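Long-range contacts in 6-carboxyhexanoate--CoA ligase (Aquifex aeolicus, PDB 5TV8), which is a single-chain alpha/beta enzyme of the BioW family of CoA ligases, modelled here with pimelic acid and diphosphomethylphosphonic acid adenosyl ester: residues Val81-Gln86 with Lys195-Val200; Thr157-Asp162 with Ser182-Tyr187; Val176-Trp181 with Gly213-Phe218. All coordinates share one frame; numbering follows the deposited sequence.

In the fold
The three contacts surround one mixed sheet and the ligand pocket beside it. Contact 3 pairs strands 177-181 and 214-219 in the sheet, and its R215 bonds weakly to diphosphomethylphosphonic acid adenosyl ester (APC) and also lies about 3 Å from pimelic acid at the nearest atoms. Contact 2, with its centre about 14 Å from that of contact 3, joins the start of helix 158-172 to the loop leaving strand 177-181; it touches both ligands. Contact 1 lies at the surface, its centre about 11 Å from that of contact 3, where L84 CD2 packs 3.7 Å from F218 CE2. The centres of contacts 1 and 2 are about 20 Å apart, yet Y199 and T160 meet, and both reach pimelic acid.

Contact 1 (Val81-Gln86 with Lys195-Val200); sequences VKKLTQ and KEIGYV. With PML (pimelic acid), chain E.
I197 slots its CG2 methyl group between K83 and Q86, making the contact a compact example of an aliphatic branch docked against helix 73-85 and the residue that follows T85. The methyl carbon I197 CG2 lies 3.5 Å from the backbone atom K83 O and 4.0 Å from K83 NZ, while the amide atom Q86 OE1 is also 3.5 Å from it. With CG1 set between the backbone N and the carbonyl carbon (chi1 55°), the isoleucine turns its CG2 branch to the helix, and CD1 reaches the K83 carbonyl as well.

The side chains of K83 and I197 run antiparallel alongside one another. The lysine is folded at chi2 and chi3 rather than stretched out, which carries its ammonium back toward Q86: K83 NZ donates to Q86 OE1 at 2.8 Å, arriving above the carbonyl plane of the amide. Its CE meets V200 CG2 at 4.1 Å, the valine side chain standing roughly perpendicular to it. V192 of the adjoining strand 190-194 also touches K83 and I197. E87, next in the chain, accepts from the backbone N atoms of E196 and I197 and so pins the turn that carries the isoleucine.

Past G198 the strand places Y199 at the pocket, where Y199 OH donates to pimelic acid O71 at 2.5 Å, the oxygen lying at the ring edge and in its plane.

No hydrogen bond crosses between the two segments. Their union is therefore one of van der Waals packing, in which CE of the lysine meets the I197 and V200 methyls while NZ, also near I197 CG2, bonds to Q86 OE1 of its own segment.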
loop_
_atom_site.group_PDB
_atom_site.type_symbol
_atom_site.label_atom_id
_atom_site.label_comp_id
_atom_site.label_asym_id
_atom_site.label_seq_id
_atom_site.Cartn_x
_atom_site.Cartn_y
_atom_site.Cartn_z
ATOM N N VAL A 81 -2.755 8.303 14.995
ATOM C CA VAL A 81 -2.691 9.757 14.944
ATOM C C VAL A 81 -1.436 10.276 15.650
ATOM O O VAL A 81 -0.667 11.059 15.083
ATOM C CB VAL A 81 -3.958 10.374 15.551
ATOM C CG1 VAL A 81 -3.838 11.890 15.627
ATOM C CG2 VAL A 81 -5.173 9.976 14.726
ATOM N N LYS A 82 -1.224 9.805 16.875
ATOM C CA LYS A 82 -0.050 10.182 17.652
ATOM C C LYS A 82 1.207 10.057 16.808
ATOM O O LYS A 82 1.964 11.021 16.680
ATOM C CB LYS A 82 0.057 9.337 18.932
ATOM C CG LYS A 82 1.002 9.893 19.993
ATOM C CD LYS A 82 0.789 9.226 21.349
ATOM C CE LYS A 82 1.736 8.052 21.595
ATOM N NZ LYS A 82 3.156 8.484 21.771
ATOM N N LYS A 83 1.402 8.880 16.209
ATOM C CA LYS A 83 2.625 8.581 15.448
ATOM C C LYS A 83 2.733 9.428 14.192
ATOM O O LYS A 83 3.832 9.793 13.790
ATOM C CB LYS A 83 2.728 7.094 15.095
ATOM C CG LYS A 83 2.911 6.180 16.293
ATOM C CD LYS A 83 4.224 6.409 17.024
ATOM C CE LYS A 83 5.408 5.974 16.184
ATOM N NZ LYS A 83 6.661 6.409 16.844
ATOM N N LEU A 84 1.590 9.742 13.585
ATOM C CA LEU A 84 1.561 10.600 12.401
ATOM C C LEU A 84 2.035 12.022 12.695
ATOM O O LEU A 84 2.668 12.654 11.841
ATOM C CB LEU A 84 0.162 10.626 11.789
ATOM C CG LEU A 84 -0.267 9.395 10.982
ATOM C CD1 LEU A 84 -1.766 9.399 10.730
ATOM C CD2 LEU A 84 0.491 9.320 9.665
ATOM N N THR A 85 1.734 12.523 13.897
ATOM C CA THR A 85 2.167 13.867 14.288
ATOM C C THR A 85 3.680 13.910 14.461
ATOM O O THR A 85 4.290 14.970 14.330
ATOM C CB THR A 85 1.498 14.378 15.582
ATOM O OG1 THR A 85 1.921 13.583 16.698
ATOM C CG2 THR A 85 -0.031 14.351 15.468
ATOM N N GLN A 86 4.289 12.761 14.747
ATOM C CA GLN A 86 5.752 12.687 14.804
ATOM C C GLN A 86 6.398 12.892 13.431
ATOM O O GLN A 86 7.626 12.945 13.332
ATOM C CB GLN A 86 6.226 11.367 15.405
ATOM C CG GLN A 86 5.815 11.130 16.848
ATOM C CD GLN A 86 6.330 9.802 17.377
ATOM O OE1 GLN A 86 7.159 9.142 16.740
ATOM N NE2 GLN A 86 5.847 9.405 18.548
ATOM N N LYS A 195 9.414 8.336 7.008
ATOM C CA LYS A 195 10.879 8.224 7.107
ATOM C C LYS A 195 11.382 8.328 8.542
ATOM O O LYS A 195 12.388 7.718 8.892
ATOM C CB LYS A 195 11.572 9.275 6.242
ATOM C CG LYS A 195 11.195 9.168 4.779
ATOM C CD LYS A 195 12.105 9.974 3.868
ATOM C CE LYS A 195 12.340 9.194 2.577
ATOM N NZ LYS A 195 12.603 10.064 1.396
ATOM N N GLU A 196 10.680 9.093 9.371
ATOM C CA GLU A 196 11.073 9.235 10.761
ATOM C C GLU A 196 10.596 8.060 11.595
ATOM O O GLU A 196 11.383 7.446 12.310
ATOM C CB GLU A 196 10.569 10.552 11.355
ATOM C CG GLU A 196 11.150 11.789 10.695
ATOM C CD GLU A 196 12.662 11.732 10.576
ATOM O OE1 GLU A 196 13.345 11.492 11.605
ATOM O OE2 GLU A 196 13.163 11.932 9.446
ATOM N N ILE A 197 9.306 7.747 11.500
ATOM C CA ILE A 197 8.708 6.730 12.354
ATOM C C ILE A 197 8.961 5.301 11.869
ATOM O O ILE A 197 8.812 4.346 12.640
ATOM C CB ILE A 197 7.204 6.983 12.558
ATOM C CG1 ILE A 197 6.489 7.081 11.208
ATOM C CG2 ILE A 197 6.987 8.259 13.369
ATOM C CD1 ILE A 197 4.980 7.143 11.301
ATOM N N GLY A 198 9.366 5.156 10.605
ATOM C CA GLY A 198 9.539 3.840 9.995
ATOM C C GLY A 198 8.189 3.239 9.642
ATOM O O GLY A 198 7.254 3.959 9.259
ATOM N N TYR A 199 8.083 1.922 9.790
ATOM C CA TYR A 199 6.883 1.170 9.465
ATOM C C TYR A 199 6.338 0.650 10.772
ATOM O O TYR A 199 7.012 -0.129 11.454
ATOM C CB TYR A 199 7.245 0.007 8.547
ATOM C CG TYR A 199 6.091 -0.868 8.102
ATOM C CD1 TYR A 199 5.212 -0.455 7.089
ATOM C CD2 TYR A 199 5.898 -2.128 8.663
ATOM C CE1 TYR A 199 4.168 -1.275 6.659
ATOM C CE2 TYR A 199 4.855 -2.953 8.248
ATOM C CZ TYR A 199 3.992 -2.523 7.252
ATOM O OH TYR A 199 2.966 -3.353 6.842
ATOM N N VAL A 200 5.128 1.092 11.120
ATOM C CA VAL A 200 4.603 0.972 12.480
ATOM C C VAL A 200 3.296 0.200 12.431
ATOM O O VAL A 200 2.265 0.718 11.989
ATOM C CB VAL A 200 4.391 2.370 13.122
ATOM C CG1 VAL A 200 3.710 2.285 14.497
ATOM C CG2 VAL A 200 5.719 3.114 13.215
HETATM C C1 PML E . -3.268 -4.436 3.783
HETATM O O11 PML E . -3.380 -5.687 3.853
HETATM O O12 PML E . -3.868 -3.751 2.951
HETATM C C2 PML E . -2.390 -3.645 4.705
HETATM C C3 PML E . -2.274 -4.320 6.050
HETATM C C4 PML E . -0.870 -4.045 6.530
HETATM C C5 PML E . -0.187 -5.358 6.817
HETATM C C6 PML E . -0.005 -5.439 8.325
HETATM C C7 PML E . 1.362 -6.011 8.593
HETATM O O71 PML E . 2.325 -5.261 8.395
HETATM O O72 PML E . 1.477 -7.188 8.992
#

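Contact 2 (Thr157-Asp162 with Ser182-Tyr187); sequences TLRTVD and SDDPDY. With PML (pimelic acid), chain E; APC (diphosphomethylphosphonic acid adenosyl ester), chain C.
The acid-binding pocket of this BioW ligase is closed where the N-terminal turn of helix 158-172 faces the loop after strand 177-181, and Y187 and R159 make most of that closure. R159 CD sits over the centre of the Y187 ring in a CH-pi contact, 3.5 Å from the centroid, with the two side chains pointing opposite ways. The bend at chi3 (105°) then turns the guanidinium to the ligands: R159 NE donates to pimelic acid O11 at 2.9 Å, and NH2 reaches APC O2A only weakly. D184 OD2 forms a salt bridge with R159 NH1 at 3.6 Å, but well out of the guanidinium plane, so charge attraction alone operates.

The loop is shaped by an ST turn, in which S182 OG accepts from D184 N while donating to APC O2A, and by a type I turn from D184 to Y187. D183 OD2 accepts from the ribose hydroxyl O3' of APC.

At the helix start, N-cap residue T157 brings its OG1 to 2.9 Å from Y187 OH. The other carboxylate of pimelic acid is gripped from both segments: its O72 accepts from T160 OG1 at 2.6 Å and from Y187 OH at 2.7 Å.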
loop_
_atom_site.group_PDB
_atom_site.type_symbol
_atom_site.label_atom_id
_atom_site.label_comp_id
_atom_site.label_asym_id
_atom_site.label_seq_id
_atom_site.Cartn_x
_atom_site.Cartn_y
_atom_site.Cartn_z
ATOM N N THR A 157 3.813 -11.420 7.986
ATOM C CA THR A 157 2.936 -12.176 7.079
ATOM C C THR A 157 3.102 -11.763 5.614
ATOM O O THR A 157 3.746 -10.750 5.319
ATOM C CB THR A 157 1.436 -11.980 7.426
ATOM O OG1 THR A 157 1.030 -10.636 7.091
ATOM C CG2 THR A 157 1.176 -12.264 8.868
ATOM N N LEU A 158 2.469 -12.512 4.706
ATOM C CA LEU A 158 2.522 -12.174 3.290
ATOM C C LEU A 158 1.976 -10.779 3.010
ATOM O O LEU A 158 2.511 -10.071 2.151
ATOM C CB LEU A 158 1.842 -13.242 2.422
ATOM C CG LEU A 158 2.588 -14.591 2.381
ATOM C CD1 LEU A 158 1.909 -15.569 1.448
ATOM C CD2 LEU A 158 4.046 -14.443 1.980
ATOM N N ARG A 159 0.942 -10.362 3.747
ATOM C CA ARG A 159 0.493 -8.980 3.637
ATOM C C ARG A 159 1.622 -8.006 3.995
ATOM O O ARG A 159 1.916 -7.076 3.229
ATOM C CB ARG A 159 -0.771 -8.720 4.448
ATOM C CG ARG A 159 -1.937 -9.606 4.034
ATOM C CD ARG A 159 -3.242 -9.167 4.654
ATOM N NE ARG A 159 -4.056 -8.493 3.651
ATOM C CZ ARG A 159 -5.127 -9.022 3.074
ATOM N NH1 ARG A 159 -5.547 -10.229 3.428
ATOM N NH2 ARG A 159 -5.796 -8.328 2.161
ATOM N N THR A 160 2.292 -8.238 5.121
ATOM C CA THR A 160 3.448 -7.410 5.480
ATOM C C THR A 160 4.463 -7.306 4.343
ATOM O O THR A 160 4.891 -6.198 4.015
ATOM C CB THR A 160 4.195 -7.934 6.705
ATOM O OG1 THR A 160 3.263 -8.451 7.648
ATOM C CG2 THR A 160 5.017 -6.831 7.345
ATOM N N VAL A 161 4.831 -8.451 3.754
ATOM C CA VAL A 161 5.808 -8.504 2.667
ATOM C C VAL A 161 5.412 -7.516 1.576
ATOM O O VAL A 161 6.207 -6.656 1.173
ATOM C CB VAL A 161 5.926 -9.923 2.049
ATOM C CG1 VAL A 161 6.937 -9.940 0.917
ATOM C CG2 VAL A 161 6.299 -10.957 3.099
ATOM N N ASP A 162 4.171 -7.640 1.130
ATOM C CA ASP A 162 3.596 -6.766 0.114
ATOM C C ASP A 162 3.479 -5.313 0.541
ATOM O O ASP A 162 3.913 -4.414 -0.188
ATOM C CB ASP A 162 2.220 -7.293 -0.299
ATOM C CG ASP A 162 2.296 -8.604 -1.077
ATOM O OD1 ASP A 162 3.393 -8.999 -1.536
ATOM O OD2 ASP A 162 1.244 -9.245 -1.232
ATOM N N SER A 182 -6.075 -2.779 5.973
ATOM C CA SER A 182 -6.673 -3.674 4.970
ATOM C C SER A 182 -8.196 -3.528 4.876
ATOM O O SER A 182 -8.844 -3.015 5.784
ATOM C CB SER A 182 -6.317 -5.124 5.286
ATOM O OG SER A 182 -6.731 -5.986 4.246
ATOM N N ASP A 183 -8.762 -3.960 3.761
ATOM C CA ASP A 183 -10.204 -3.989 3.661
ATOM C C ASP A 183 -10.765 -5.408 3.871
ATOM O O ASP A 183 -11.964 -5.580 4.103
ATOM C CB ASP A 183 -10.714 -3.296 2.384
ATOM C CG ASP A 183 -9.968 -3.716 1.131
ATOM O OD1 ASP A 183 -9.098 -4.614 1.196
ATOM O OD2 ASP A 183 -10.262 -3.133 0.067
ATOM N N ASP A 184 -9.889 -6.411 3.826
ATOM C CA ASP A 184 -10.262 -7.761 4.214
ATOM C C ASP A 184 -10.823 -7.730 5.646
ATOM O O ASP A 184 -10.144 -7.298 6.570
ATOM C CB ASP A 184 -9.058 -8.697 4.106
ATOM C CG ASP A 184 -9.307 -10.056 4.743
ATOM O OD1 ASP A 184 -10.347 -10.693 4.482
ATOM O OD2 ASP A 184 -8.459 -10.501 5.521
ATOM N N PRO A 185 -12.079 -8.178 5.834
ATOM C CA PRO A 185 -12.738 -7.972 7.146
ATOM C C PRO A 185 -12.105 -8.735 8.318
ATOM O O PRO A 185 -12.459 -8.485 9.470
ATOM C CB PRO A 185 -14.175 -8.445 6.901
ATOM C CG PRO A 185 -14.101 -9.311 5.690
ATOM C CD PRO A 185 -12.991 -8.780 4.843
ATOM N N ASP A 186 -11.161 -9.629 8.035
ATOM C CA ASP A 186 -10.598 -10.482 9.080
ATOM C C ASP A 186 -9.097 -10.272 9.322
ATOM O O ASP A 186 -8.471 -11.042 10.046
ATOM C CB ASP A 186 -10.889 -11.955 8.767
ATOM C CG ASP A 186 -11.295 -12.745 9.999
ATOM O OD1 ASP A 186 -12.443 -12.558 10.484
ATOM O OD2 ASP A 186 -10.471 -13.561 10.474
ATOM N N TYR A 187 -8.524 -9.242 8.702
ATOM C CA TYR A 187 -7.147 -8.847 8.970
ATOM C C TYR A 187 -7.153 -7.422 9.521
ATOM O O TYR A 187 -7.332 -6.449 8.779
ATOM C CB TYR A 187 -6.307 -8.949 7.703
ATOM C CG TYR A 187 -4.811 -8.917 7.922
ATOM C CD1 TYR A 187 -4.127 -7.701 7.988
ATOM C CD2 TYR A 187 -4.077 -10.099 8.046
ATOM C CE1 TYR A 187 -2.753 -7.659 8.182
ATOM C CE2 TYR A 187 -2.695 -10.074 8.230
ATOM C CZ TYR A 187 -2.034 -8.851 8.298
ATOM O OH TYR A 187 -0.661 -8.791 8.488
HETATM C C1 PML E . -3.268 -4.436 3.783
HETATM O O11 PML E . -3.380 -5.687 3.853
HETATM O O12 PML E . -3.868 -3.751 2.951
HETATM C C2 PML E . -2.390 -3.645 4.705
HETATM C C3 PML E . -2.274 -4.320 6.050
HETATM C C4 PML E . -0.870 -4.045 6.530
HETATM C C5 PML E . -0.187 -5.358 6.817
HETATM C C6 PML E . -0.005 -5.439 8.325
HETATM C C7 PML E . 1.362 -6.011 8.593
HETATM O O71 PML E . 2.325 -5.261 8.395
HETATM O O72 PML E . 1.477 -7.188 8.992
HETATM P PG APC C . -5.592 -6.826 -4.213
HETATM O O1G APC C . -4.412 -7.213 -3.350
HETATM O O2G APC C . -6.581 -7.955 -4.416
HETATM O O3G APC C . -5.205 -6.075 -5.473
HETATM P PB APC C . -6.558 -5.906 -1.747
HETATM O O1B APC C . -7.830 -5.091 -1.185
HETATM O O2B APC C . -6.671 -7.337 -1.361
HETATM O O3B APC C . -6.421 -5.743 -3.343
HETATM P PA APC C . -5.449 -4.255 0.430
HETATM O O1A APC C . -4.123 -3.886 0.955
HETATM O O2A APC C . -6.337 -5.080 1.493
HETATM C C3A APC C . -5.053 -5.222 -1.037
HETATM O "O5'" APC C . -6.267 -2.932 0.045
HETATM C "C5'" APC C . -6.714 -2.100 1.110
HETATM C "C4'" APC C . -6.850 -0.669 0.625
HETATM O "O4'" APC C . -5.602 -0.177 0.135
HETATM C "C3'" APC C . -7.843 -0.557 -0.518
HETATM O "O3'" APC C . -9.141 -0.244 -0.004
HETATM C "C2'" APC C . -7.283 0.553 -1.371
HETATM O "O2'" APC C . -7.826 1.784 -0.901
HETATM C "C1'" APC C . -5.809 0.608 -1.042
HETATM N N9 APC C . -4.941 0.041 -2.104
HETATM C C8 APC C . -4.873 -1.262 -2.481
HETATM N N7 APC C . -3.954 -1.446 -3.463
HETATM C C5 APC C . -3.399 -0.234 -3.715
HETATM C C6 APC C . -2.355 0.297 -4.632
HETATM N N6 APC C . -1.698 -0.518 -5.498
HETATM N N1 APC C . -2.081 1.623 -4.577
HETATM C C2 APC C . -2.731 2.452 -3.726
HETATM N N3 APC C . -3.692 2.043 -2.870
HETATM C C4 APC C . -4.058 0.739 -2.818
#

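Contact 3 (Val176-Trp181 with Gly213-Phe218); sequences VAELCW and GGRVYF. With APC (diphosphomethylphosphonic acid adenosyl ester), chain C.
E178 swings its CG opposite the backbone N (chi1 -178°) and stays extended beyond it, running out to meet R215, whose CG lies beside its own backbone N and whose chain bends at chi3 (-142°). The two side chains approach at a slant, and R215 NH1 donates to E178 OE2 at 2.9 Å in a salt bridge. E178 OE2 lies in the guanidinium plane and is met nearly along its C-O axis. C180 SG rests over one face of the same guanidinium, offset to its rim.

The backbones underneath form an antiparallel pair, their directions 173° apart. L179 and V216 exchange two hydrogen bonds, L179 N to V216 O and V216 N to L179 O, the latter 2.8 Å long; W181 and G214 repeat the pattern. Between these hydrogen-bonded pairs, C180 and R215 face each other as a non-hydrogen-bonded pair.

Side chains divide between the two faces of the sheet. Y217 lies alongside E178, with Y217 CE1 3.6 Å from E178 CD, and its hydroxyl is hydrogen-bonded to T136 OG1. On the other face F218 CE2 meets L179 CB at 4.2 Å, and V216 CG1 sits over one face of the phenyl ring, toward the rim; helix 91-103 packs there through A97, V98 and L101. W181 lays its CD1 and NE1 near G213 CA, 3.6 Å from each, while NE1 bonds to L212 O.

R215 also makes weak bonds to APC, from NE to O4' and from NH2 to O1A at 3.1 Å. E178 is thus a second-shell residue: its carboxylate, weakly tied in turn to Y191 and N170, would restrain the rotation of a guanidinium that bonds weakly to APC, while the arginine side chain also touches pimelic acid.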
loop_
_atom_site.group_PDB
_atom_site.type_symbol
_atom_site.label_atom_id
_atom_site.label_comp_id
_atom_site.label_asym_id
_atom_site.label_seq_id
_atom_site.Cartn_x
_atom_site.Cartn_y
_atom_site.Cartn_z
ATOM N N VAL A 176 4.977 11.894 2.340
ATOM C CA VAL A 176 5.564 12.193 3.665
ATOM C C VAL A 176 5.244 11.084 4.667
ATOM O O VAL A 176 6.066 10.716 5.500
ATOM C CB VAL A 176 5.098 13.564 4.224
ATOM C CG1 VAL A 176 5.692 13.846 5.605
ATOM C CG2 VAL A 176 5.454 14.687 3.260
ATOM N N ALA A 177 4.042 10.540 4.566
ATOM C CA ALA A 177 3.571 9.554 5.519
ATOM C C ALA A 177 2.338 8.870 4.957
ATOM O O ALA A 177 1.630 9.446 4.126
ATOM C CB ALA A 177 3.253 10.213 6.855
ATOM N N GLU A 178 2.088 7.646 5.421
ATOM C CA GLU A 178 0.934 6.866 4.991
ATOM C C GLU A 178 0.131 6.372 6.186
ATOM O O GLU A 178 0.709 5.979 7.195
ATOM C CB GLU A 178 1.399 5.674 4.161
ATOM C CG GLU A 178 0.296 4.781 3.597
ATOM C CD GLU A 178 0.866 3.673 2.710
ATOM O OE1 GLU A 178 2.027 3.839 2.289
ATOM O OE2 GLU A 178 0.181 2.651 2.443
ATOM N N LEU A 179 -1.194 6.396 6.063
ATOM C CA LEU A 179 -2.067 5.639 6.960
ATOM C C LEU A 179 -2.776 4.593 6.133
ATOM O O LEU A 179 -3.318 4.897 5.065
ATOM C CB LEU A 179 -3.100 6.534 7.644
ATOM C CG LEU A 179 -4.267 5.852 8.377
ATOM C CD1 LEU A 179 -3.791 5.101 9.614
ATOM C CD2 LEU A 179 -5.342 6.867 8.756
ATOM N N CYS A 180 -2.791 3.360 6.637
ATOM C CA CYS A 180 -3.373 2.256 5.905
ATOM C C CYS A 180 -3.917 1.193 6.828
ATOM O O CYS A 180 -3.320 0.871 7.854
ATOM C CB CYS A 180 -2.306 1.609 5.002
ATOM S SG CYS A 180 -2.831 0.011 4.337
ATOM N N TRP A 181 -5.049 0.626 6.451
ATOM C CA TRP A 181 -5.432 -0.676 6.977
ATOM C C TRP A 181 -6.189 -1.455 5.918
ATOM O O TRP A 181 -6.818 -0.861 5.040
ATOM C CB TRP A 181 -6.180 -0.581 8.316
ATOM C CG TRP A 181 -7.559 0.081 8.332
ATOM C CD1 TRP A 181 -8.728 -0.439 7.850
ATOM C CD2 TRP A 181 -7.902 1.340 8.938
ATOM N NE1 TRP A 181 -9.771 0.432 8.080
ATOM C CE2 TRP A 181 -9.297 1.526 8.759
ATOM C CE3 TRP A 181 -7.170 2.327 9.616
ATOM C CZ2 TRP A 181 -9.975 2.670 9.226
ATOM C CZ3 TRP A 181 -7.846 3.474 10.075
ATOM C CH2 TRP A 181 -9.234 3.628 9.877
ATOM N N GLY A 213 -11.622 -0.542 4.372
ATOM C CA GLY A 213 -10.212 -0.272 4.592
ATOM C C GLY A 213 -9.754 0.805 3.637
ATOM O O GLY A 213 -10.567 1.361 2.901
ATOM N N GLY A 214 -8.460 1.104 3.636
ATOM C CA GLY A 214 -7.958 2.096 2.722
ATOM C C GLY A 214 -6.557 2.574 2.993
ATOM O O GLY A 214 -5.862 2.059 3.875
ATOM N N ARG A 215 -6.152 3.565 2.204
ATOM C CA ARG A 215 -4.850 4.192 2.305
ATOM C C ARG A 215 -5.015 5.683 2.134
ATOM O O ARG A 215 -5.807 6.147 1.290
ATOM C CB ARG A 215 -3.894 3.661 1.222
ATOM C CG ARG A 215 -3.231 2.362 1.606
ATOM C CD ARG A 215 -2.333 1.831 0.510
ATOM N NE ARG A 215 -2.433 0.375 0.444
ATOM C CZ ARG A 215 -1.680 -0.467 1.140
ATOM N NH1 ARG A 215 -0.752 -0.016 1.965
ATOM N NH2 ARG A 215 -1.863 -1.763 1.017
ATOM N N VAL A 216 -4.260 6.422 2.937
ATOM C CA VAL A 216 -4.138 7.856 2.788
ATOM C C VAL A 216 -2.648 8.187 2.721
ATOM O O VAL A 216 -1.861 7.737 3.568
ATOM C CB VAL A 216 -4.846 8.631 3.940
ATOM C CG1 VAL A 216 -4.655 10.137 3.793
ATOM C CG2 VAL A 216 -6.335 8.275 3.975
ATOM N N TYR A 217 -2.286 8.951 1.687
ATOM C CA TYR A 217 -0.940 9.423 1.464
ATOM C C TYR A 217 -0.922 10.887 1.815
ATOM O O TYR A 217 -1.660 11.682 1.233
ATOM C CB TYR A 217 -0.522 9.252 -0.008
ATOM C CG TYR A 217 -0.471 7.828 -0.516
ATOM C CD1 TYR A 217 -0.529 6.755 0.360
ATOM C CD2 TYR A 217 -0.328 7.557 -1.881
ATOM C CE1 TYR A 217 -0.462 5.442 -0.092
ATOM C CE2 TYR A 217 -0.266 6.243 -2.351
ATOM C CZ TYR A 217 -0.334 5.189 -1.441
ATOM O OH TYR A 217 -0.270 3.881 -1.855
ATOM N N PHE A 218 -0.070 11.241 2.765
ATOM C CA PHE A 218 0.067 12.613 3.201
ATOM C C PHE A 218 1.137 13.283 2.367
ATOM O O PHE A 218 2.327 13.056 2.555
ATOM C CB PHE A 218 0.410 12.664 4.690
ATOM C CG PHE A 218 -0.697 12.172 5.575
ATOM C CD1 PHE A 218 -1.751 13.009 5.920
ATOM C CD2 PHE A 218 -0.688 10.869 6.059
ATOM C CE1 PHE A 218 -2.785 12.558 6.729
ATOM C CE2 PHE A 218 -1.719 10.412 6.875
ATOM C CZ PHE A 218 -2.766 11.255 7.214
HETATM P PG APC C . -5.592 -6.826 -4.213
HETATM O O1G APC C . -4.412 -7.213 -3.350
HETATM O O2G APC C . -6.581 -7.955 -4.416
HETATM O O3G APC C . -5.205 -6.075 -5.473
HETATM P PB APC C . -6.558 -5.906 -1.747
HETATM O O1B APC C . -7.830 -5.091 -1.185
HETATM O O2B APC C . -6.671 -7.337 -1.361
HETATM O O3B APC C . -6.421 -5.743 -3.343
HETATM P PA APC C . -5.449 -4.255 0.430
HETATM O O1A APC C . -4.123 -3.886 0.955
HETATM O O2A APC C . -6.337 -5.080 1.493
HETATM C C3A APC C . -5.053 -5.222 -1.037
HETATM O "O5'" APC C . -6.267 -2.932 0.045
HETATM C "C5'" APC C . -6.714 -2.100 1.110
HETATM C "C4'" APC C . -6.850 -0.669 0.625
HETATM O "O4'" APC C . -5.602 -0.177 0.135
HETATM C "C3'" APC C . -7.843 -0.557 -0.518
HETATM O "O3'" APC C . -9.141 -0.244 -0.004
HETATM C "C2'" APC C . -7.283 0.553 -1.371
HETATM O "O2'" APC C . -7.826 1.784 -0.901
HETATM C "C1'" APC C . -5.809 0.608 -1.042
HETATM N N9 APC C . -4.941 0.041 -2.104
HETATM C C8 APC C . -4.873 -1.262 -2.481
HETATM N N7 APC C . -3.954 -1.446 -3.463
HETATM C C5 APC C . -3.399 -0.234 -3.715
HETATM C C6 APC C . -2.355 0.297 -4.632
HETATM N N6 APC C . -1.698 -0.518 -5.498
HETATM N N1 APC C . -2.081 1.623 -4.577
HETATM C C2 APC C . -2.731 2.452 -3.726
HETATM N N3 APC C . -3.692 2.043 -2.870
HETATM C C4 APC C . -4.058 0.739 -2.818
#